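Local coordinates for putative metal binding protein (Coccidioides immitis, PDB 3CVG) that is a putative metal-binding protein of the periplasmic binding protein superfamily that probably captures a small ligand between its lobes, at residues F186-L191 with L209-G214; L22-G27 with G33-L38. All coordinates share one frame; numbering follows the deposited sequence.

Contact 1 of 2, residues F186-L191 with L209-G214; sequences FPIQAL and LSIPRG
Leu191 and Ile211 make the tight half of this contact. Their side chains cross at about a right angle, with Leu191 CD2 lying 3.7 Å from Ile211 CD1 and 4.1 Å from Ile211 CG2, so one leucine methyl is held against two branches of the isoleucine. Ile211 reaches this position with chi1 at 62°, which places CG1 between its own backbone N and carbonyl carbon and leaves CG2 beside the N; both branches then face the helix. Leu191 CG stands 4.0 Å from Ile211 CD1, and both residues are buried.

One turn earlier the packing is looser and solvent can reach it. Ile188 is exposed, and its CG2 meets Ile211 CG2 at 4.3 Å, a light touch between methyls. Its other branch ends at Ser210, with CD1 3.7 Å from Ser210 CB. The methylene of Ser210 makes the nearest approach, while its OG is hydrogen-bonded to the carbonyl of Gly206. The two segments are therefore joined by apolar packing alone.

The contact packs the loop leading into helix 213-216 against the first two turns of helix 187-196. Ile211 also touches Thr192 and Ile195 further along that helix, while Leu191 reaches Thr207 in the short helix 205-208, which follows strand 200-204.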
ATOM      1  N   PHE A 186       4.361  -5.654  11.267  1.00 29.30           N
ATOM      2  CA  PHE A 186       3.640  -4.572  10.594  1.00 30.74           C
ATOM      3  C   PHE A 186       4.674  -3.621   9.995  1.00 28.65           C
ATOM      4  O   PHE A 186       5.849  -3.679  10.357  1.00 27.91           O
ATOM      5  CB  PHE A 186       2.777  -3.795  11.595  1.00 35.23           C
ATOM      6  CG  PHE A 186       1.937  -4.664  12.478  1.00 39.48           C
ATOM      7  CD1 PHE A 186       1.037  -5.577  11.933  1.00 41.39           C
ATOM      8  CD2 PHE A 186       2.034  -4.556  13.865  1.00 41.07           C
ATOM      9  CE1 PHE A 186       0.240  -6.373  12.761  1.00 42.76           C
ATOM     10  CE2 PHE A 186       1.244  -5.344  14.705  1.00 43.05           C
ATOM     11  CZ  PHE A 186       0.345  -6.256  14.151  1.00 43.56           C
ATOM     12  N   PRO A 187       4.242  -2.716   9.093  1.00 27.27           N
ATOM     13  CA  PRO A 187       5.080  -1.728   8.409  1.00 26.21           C
ATOM     14  C   PRO A 187       6.108  -0.952   9.227  1.00 24.15           C
ATOM     15  O   PRO A 187       7.293  -0.964   8.902  1.00 22.35           O
ATOM     16  CB  PRO A 187       4.052  -0.794   7.777  1.00 26.38           C
ATOM     17  CG  PRO A 187       2.979  -1.728   7.392  1.00 27.03           C
ATOM     18  CD  PRO A 187       2.842  -2.583   8.644  1.00 26.77           C
ATOM     19  N   ILE A 188       5.652  -0.259  10.266  1.00 23.59           N
ATOM     20  CA  ILE A 188       6.548   0.556  11.085  1.00 23.17           C
ATOM     21  C   ILE A 188       7.672  -0.255  11.727  1.00 23.03           C
ATOM     22  O   ILE A 188       8.845   0.114  11.633  1.00 21.57           O
ATOM     23  CB  ILE A 188       5.757   1.321  12.181  1.00 23.55           C
ATOM     24  CG1 ILE A 188       4.855   2.377  11.531  1.00 25.93           C
ATOM     25  CG2 ILE A 188       6.729   2.001  13.159  1.00 23.83           C
ATOM     26  CD1 ILE A 188       3.964   3.136  12.518  1.00 23.86           C
ATOM     27  N   GLN A 189       7.319  -1.359  12.375  1.00 24.91           N
ATOM     28  CA  GLN A 189       8.325  -2.213  13.007  1.00 22.58           C
ATOM     29  C   GLN A 189       9.331  -2.717  11.971  1.00 19.65           C
ATOM     30  O   GLN A 189      10.540  -2.687  12.207  1.00 17.54           O
ATOM     31  CB  GLN A 189       7.650  -3.397  13.699  1.00 26.59           C
ATOM     32  CG  GLN A 189       6.929  -3.016  14.979  1.00 32.52           C
ATOM     33  CD  GLN A 189       5.855  -4.013  15.369  1.00 38.80           C
ATOM     34  OE1 GLN A 189       6.018  -5.227  15.200  1.00 41.64           O
ATOM     35  NE2 GLN A 189       4.746  -3.504  15.911  1.00 40.27           N
ATOM     36  N   ALA A 190       8.838  -3.174  10.823  1.00 19.00           N
ATOM     37  CA  ALA A 190       9.726  -3.679   9.770  1.00 18.65           C
ATOM     38  C   ALA A 190      10.720  -2.632   9.254  1.00 17.88           C
ATOM     39  O   ALA A 190      11.895  -2.941   9.028  1.00 17.40           O
ATOM     40  CB  ALA A 190       8.892  -4.242   8.600  1.00 18.66           C
ATOM     41  N   LEU A 191      10.249  -1.402   9.036  1.00 16.40           N
ATOM     42  CA  LEU A 191      11.138  -0.346   8.561  1.00 17.90           C
ATOM     43  C   LEU A 191      12.152  -0.004   9.658  1.00 18.52           C
ATOM     44  O   LEU A 191      13.336   0.178   9.385  1.00 18.17           O
ATOM     45  CB  LEU A 191      10.342   0.915   8.164  1.00 17.80           C
ATOM     46  CG  LEU A 191      11.153   2.141   7.717  1.00 16.80           C
ATOM     47  CD1 LEU A 191      12.170   1.751   6.642  1.00 14.75           C
ATOM     48  CD2 LEU A 191      10.204   3.223   7.188  1.00 17.00           C
ATOM     49  N   LEU A 209       6.985   8.260   6.866  1.00 23.20           N
ATOM     50  CA  LEU A 209       6.608   9.478   7.573  1.00 23.68           C
ATOM     51  C   LEU A 209       6.165   9.183   8.994  1.00 23.95           C
ATOM     52  O   LEU A 209       5.957  10.101   9.786  1.00 22.87           O
ATOM     53  CB  LEU A 209       5.483  10.202   6.824  1.00 24.23           C
ATOM     54  CG  LEU A 209       5.856  10.676   5.415  1.00 24.22           C
ATOM     55  CD1 LEU A 209       4.603  11.175   4.684  1.00 27.79           C
ATOM     56  CD2 LEU A 209       6.907  11.768   5.502  1.00 25.76           C
ATOM     57  N   SER A 210       6.038   7.900   9.320  1.00 24.67           N
ATOM     58  CA  SER A 210       5.610   7.497  10.651  1.00 25.07           C
ATOM     59  C   SER A 210       6.759   7.231  11.623  1.00 23.80           C
ATOM     60  O   SER A 210       6.534   7.186  12.823  1.00 24.37           O
ATOM     61  CB  SER A 210       4.744   6.234  10.574  1.00 25.68           C
ATOM     62  OG  SER A 210       3.557   6.460   9.842  1.00 30.03           O
ATOM     63  N   ILE A 211       7.975   7.037  11.119  1.00 24.20           N
ATOM     64  CA  ILE A 211       9.089   6.746  12.013  1.00 24.05           C
ATOM     65  C   ILE A 211       9.788   8.010  12.500  1.00 23.41           C
ATOM     66  O   ILE A 211       9.712   9.066  11.868  1.00 24.44           O
ATOM     67  CB  ILE A 211      10.125   5.790  11.352  1.00 24.78           C
ATOM     68  CG1 ILE A 211      10.731   6.441  10.113  1.00 24.88           C
ATOM     69  CG2 ILE A 211       9.453   4.462  10.993  1.00 24.73           C
ATOM     70  CD1 ILE A 211      11.861   5.652   9.496  1.00 25.01           C
ATOM     71  N   PRO A 212      10.466   7.922  13.650  1.00 24.20           N
ATOM     72  CA  PRO A 212      11.174   9.083  14.206  1.00 23.36           C
ATOM     73  C   PRO A 212      12.094   9.756  13.194  1.00 23.63           C
ATOM     74  O   PRO A 212      12.710   9.084  12.372  1.00 23.16           O
ATOM     75  CB  PRO A 212      11.947   8.482  15.369  1.00 22.25           C
ATOM     76  CG  PRO A 212      11.040   7.368  15.831  1.00 22.87           C
ATOM     77  CD  PRO A 212      10.621   6.739  14.517  1.00 22.29           C
ATOM     78  N   ARG A 213      12.180  11.082  13.242  1.00 24.30           N
ATOM     79  CA  ARG A 213      13.058  11.798  12.322  1.00 27.21           C
ATOM     80  C   ARG A 213      14.486  11.288  12.462  1.00 26.31           C
ATOM     81  O   ARG A 213      15.213  11.152  11.473  1.00 27.08           O
ATOM     82  CB  ARG A 213      13.056  13.300  12.604  1.00 28.05           C
ATOM     83  CG  ARG A 213      11.749  13.978  12.297  1.00 33.05           C
ATOM     84  CD  ARG A 213      11.917  15.485  12.221  1.00 35.72           C
ATOM     85  NE  ARG A 213      10.628  16.135  12.033  1.00 39.24           N
ATOM     86  CZ  ARG A 213       9.773  15.824  11.066  1.00 40.56           C
ATOM     87  NH1 ARG A 213      10.072  14.868  10.196  1.00 41.52           N
ATOM     88  NH2 ARG A 213       8.617  16.467  10.970  1.00 43.52           N
ATOM     89  N   GLY A 214      14.883  11.020  13.701  1.00 26.53           N
ATOM     90  CA  GLY A 214      16.224  10.528  13.956  1.00 28.01           C
ATOM     91  C   GLY A 214      16.575   9.290  13.147  1.00 27.89           C
ATOM     92  O   GLY A 214      17.683   9.188  12.622  1.00 27.71           O
TER

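Contact 2 of 2, residues L22-G27 with G33-L38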
ATOM      1  N   LEU A  22     -22.632   1.463   5.894  1.00 47.25           N
ATOM      2  CA  LEU A  22     -21.485   1.408   4.990  1.00 45.07           C
ATOM      3  C   LEU A  22     -20.303   0.721   5.661  1.00 44.75           C
ATOM      4  O   LEU A  22     -19.724   1.241   6.617  1.00 43.94           O
ATOM      5  CB  LEU A  22     -21.079   2.820   4.537  1.00 44.75           C
ATOM      6  CG  LEU A  22     -19.877   2.918   3.580  1.00 44.35           C
ATOM      7  CD1 LEU A  22     -20.130   2.067   2.347  1.00 43.82           C
ATOM      8  CD2 LEU A  22     -19.638   4.367   3.184  1.00 44.32           C
ATOM      9  N   ARG A  23     -19.952  -0.457   5.148  1.00 44.15           N
ATOM     10  CA  ARG A  23     -18.839  -1.238   5.674  1.00 42.95           C
ATOM     11  C   ARG A  23     -17.733  -1.291   4.622  1.00 42.14           C
ATOM     12  O   ARG A  23     -17.967  -1.706   3.483  1.00 41.72           O
ATOM     13  CB  ARG A  23     -19.313  -2.650   6.009  1.00 43.76           C
ATOM     14  CG  ARG A  23     -20.427  -2.703   7.045  1.00 44.57           C
ATOM     15  CD  ARG A  23     -21.120  -4.050   7.000  1.00 45.31           C
ATOM     16  NE  ARG A  23     -21.765  -4.252   5.707  1.00 46.35           N
ATOM     17  CZ  ARG A  23     -22.127  -5.436   5.224  1.00 47.29           C
ATOM     18  NH1 ARG A  23     -21.908  -6.539   5.929  1.00 47.45           N
ATOM     19  NH2 ARG A  23     -22.701  -5.519   4.030  1.00 46.98           N
ATOM     20  N   ILE A  24     -16.532  -0.874   5.012  1.00 40.88           N
ATOM     21  CA  ILE A  24     -15.392  -0.842   4.101  1.00 40.44           C
ATOM     22  C   ILE A  24     -14.250  -1.741   4.558  1.00 40.29           C
ATOM     23  O   ILE A  24     -13.804  -1.659   5.703  1.00 41.55           O
ATOM     24  CB  ILE A  24     -14.821   0.590   3.973  1.00 39.79           C
ATOM     25  CG1 ILE A  24     -15.944   1.593   3.714  1.00 38.75           C
ATOM     26  CG2 ILE A  24     -13.815   0.646   2.837  1.00 40.50           C
ATOM     27  CD1 ILE A  24     -15.497   3.042   3.815  1.00 38.98           C
ATOM     28  N   GLY A  25     -13.778  -2.595   3.656  1.00 38.11           N
ATOM     29  CA  GLY A  25     -12.670  -3.472   3.974  1.00 36.65           C
ATOM     30  C   GLY A  25     -11.415  -2.894   3.348  1.00 36.12           C
ATOM     31  O   GLY A  25     -11.391  -2.591   2.155  1.00 35.73           O
ATOM     32  N   ASN A  26     -10.370  -2.721   4.146  1.00 35.39           N
ATOM     33  CA  ASN A  26      -9.127  -2.163   3.633  1.00 33.95           C
ATOM     34  C   ASN A  26      -7.994  -2.416   4.606  1.00 33.19           C
ATOM     35  O   ASN A  26      -8.218  -2.824   5.744  1.00 31.76           O
ATOM     36  CB  ASN A  26      -9.274  -0.654   3.404  1.00 34.65           C
ATOM     37  CG  ASN A  26      -7.978  -0.005   2.936  1.00 36.03           C
ATOM     38  OD1 ASN A  26      -7.416  -0.379   1.902  1.00 35.80           O
ATOM     39  ND2 ASN A  26      -7.497   0.967   3.700  1.00 36.14           N
ATOM     40  N   GLY A  27      -6.773  -2.170   4.152  1.00 33.34           N
ATOM     41  CA  GLY A  27      -5.628  -2.377   5.014  1.00 32.21           C
ATOM     42  C   GLY A  27      -4.893  -1.097   5.358  1.00 30.74           C
ATOM     43  O   GLY A  27      -5.136  -0.491   6.403  1.00 30.57           O
ATOM     44  N   GLY A  33      -5.180   6.357   8.623  1.00 35.27           N
ATOM     45  CA  GLY A  33      -6.137   7.354   9.069  1.00 34.79           C
ATOM     46  C   GLY A  33      -7.006   7.931   7.962  1.00 35.56           C
ATOM     47  O   GLY A  33      -7.972   8.649   8.242  1.00 36.31           O
ATOM     48  N   LEU A  34      -6.688   7.626   6.705  1.00 34.73           N
ATOM     49  CA  LEU A  34      -7.473   8.161   5.590  1.00 35.08           C
ATOM     50  C   LEU A  34      -8.930   7.706   5.594  1.00 34.64           C
ATOM     51  O   LEU A  34      -9.827   8.500   5.321  1.00 35.20           O
ATOM     52  CB  LEU A  34      -6.847   7.790   4.240  1.00 34.11           C
ATOM     53  CG  LEU A  34      -7.589   8.365   3.025  1.00 35.24           C
ATOM     54  CD1 LEU A  34      -7.343   9.860   2.956  1.00 36.19           C
ATOM     55  CD2 LEU A  34      -7.122   7.703   1.739  1.00 35.15           C
ATOM     56  N   VAL A  35      -9.170   6.432   5.895  1.00 34.87           N
ATOM     57  CA  VAL A  35     -10.539   5.920   5.907  1.00 37.06           C
ATOM     58  C   VAL A  35     -11.414   6.697   6.887  1.00 37.96           C
ATOM     59  O   VAL A  35     -12.620   6.824   6.679  1.00 38.03           O
ATOM     60  CB  VAL A  35     -10.576   4.412   6.249  1.00 37.33           C
ATOM     61  CG1 VAL A  35     -12.020   3.943   6.417  1.00 37.52           C
ATOM     62  CG2 VAL A  35      -9.910   3.615   5.136  1.00 37.34           C
ATOM     63  N   LYS A  36     -10.805   7.224   7.946  1.00 39.49           N
ATOM     64  CA  LYS A  36     -11.539   8.009   8.934  1.00 40.50           C
ATOM     65  C   LYS A  36     -11.981   9.324   8.304  1.00 41.50           C
ATOM     66  O   LYS A  36     -13.162   9.680   8.346  1.00 40.07           O
ATOM     67  CB  LYS A  36     -10.660   8.305  10.152  1.00 42.21           C
ATOM     68  CG  LYS A  36     -11.364   9.130  11.232  1.00 43.39           C
ATOM     69  CD  LYS A  36     -10.569   9.156  12.535  1.00 43.73           C
ATOM     70  CE  LYS A  36     -11.342   9.866  13.637  1.00 45.27           C
ATOM     71  NZ  LYS A  36     -10.585   9.876  14.923  1.00 45.91           N
ATOM     72  N   GLU A  37     -11.019  10.044   7.729  1.00 42.81           N
ATOM     73  CA  GLU A  37     -11.292  11.322   7.077  1.00 43.97           C
ATOM     74  C   GLU A  37     -12.338  11.147   5.980  1.00 44.63           C
ATOM     75  O   GLU A  37     -13.295  11.915   5.888  1.00 45.80           O
ATOM     76  CB  GLU A  37     -10.010  11.892   6.459  1.00 44.21           C
ATOM     77  CG  GLU A  37      -9.221  12.828   7.354  1.00 45.97           C
ATOM     78  CD  GLU A  37     -10.026  14.038   7.781  1.00 48.21           C
ATOM     79  OE1 GLU A  37     -10.872  13.901   8.692  1.00 49.58           O
ATOM     80  OE2 GLU A  37      -9.820  15.125   7.197  1.00 47.85           O
ATOM     81  N   LEU A  38     -12.141  10.136   5.141  1.00 44.53           N
ATOM     82  CA  LEU A  38     -13.068   9.848   4.053  1.00 43.71           C
ATOM     83  C   LEU A  38     -14.481   9.599   4.573  1.00 43.00           C
ATOM     84  O   LEU A  38     -15.431  10.255   4.147  1.00 43.76           O
ATOM     85  CB  LEU A  38     -12.587   8.623   3.266  1.00 42.73           C
ATOM     86  CG  LEU A  38     -11.807   8.857   1.968  1.00 42.87           C
ATOM     87  CD1 LEU A  38     -10.855  10.031   2.105  1.00 42.93           C
ATOM     88  CD2 LEU A  38     -11.058   7.582   1.612  1.00 41.18           C
TER
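Val35 packs onto Ile24 and Asn26 in a strand-loop-helix arrangement consistent with a PBP-type alpha/beta lobe, with the short helix 28-32 between strand 20-26 and helix 34-47. Strand 20-26 runs parallel to 55-60 and 77-80, and helix 34-47 lies over one face of it.

The van der Waals packing is small and spread along the strand: one apolar pair and one touch of a methyl on an amide. Ile24 and Asn26, two residues apart, send their side chains toward the helix, and Val35 divides its two methyls between them. With chi1 at 173°, Val35 CG1 is anti to the backbone N and CG2 anti to the carbonyl carbon. CG1 goes to Ile24 CD1, a rather open 4.4 Å contact, and CG2 rests against the amide end of Asn26. There the two side chains slide past each other in opposite directions; Val35 CG2 is 4.7 Å from the amide carbon, Asn26 CG, and nearer to the outer amide atom that faces it. All three residues are buried. Val56, Val77 and Phe254 pack around Ile24, and Trp58 touches Val35.

Polar bonding serves each segment separately. Asn26 O receives the indole NE1 of Trp58, and the backbone of Ile24 pairs with Ala57 and Tyr59 of the neighbouring strand. Gly33, with the positive phi (100°) of a Schellman motif, closes helix 28-32 and at once caps the start of helix 34-47. In the new helix the first bonds are weak, Lys36 N to Gly33 O at 3.2 Å and Glu37 N to the same oxygen at 3.4 Å; a regular helical bond follows, with Leu38 N 2.8 Å from Leu34 O.

Overall arrangement
Contacts 1 and 2 do not touch: their centres are 21 Å apart and their nearest atoms about 8 Å. Contact 2 belongs to the strands near the chain's beginning, 20-26, 55-60 and 77-80, whereas contact 1 joins helix 187-196 to the loop after helix 205-208, which follows strand 200-204, consistent with the two lobes usual in this superfamily. Strand 100-111 links these regions, pairing with 200-204 and with 234-241, which in turn pairs with 77-80. The bound calcium ion is about 11 Å from the side chain of Ile188 in contact 1 and about 10 Å from that of Asn26 in contact 2, too far for either to be a ligand of the metal.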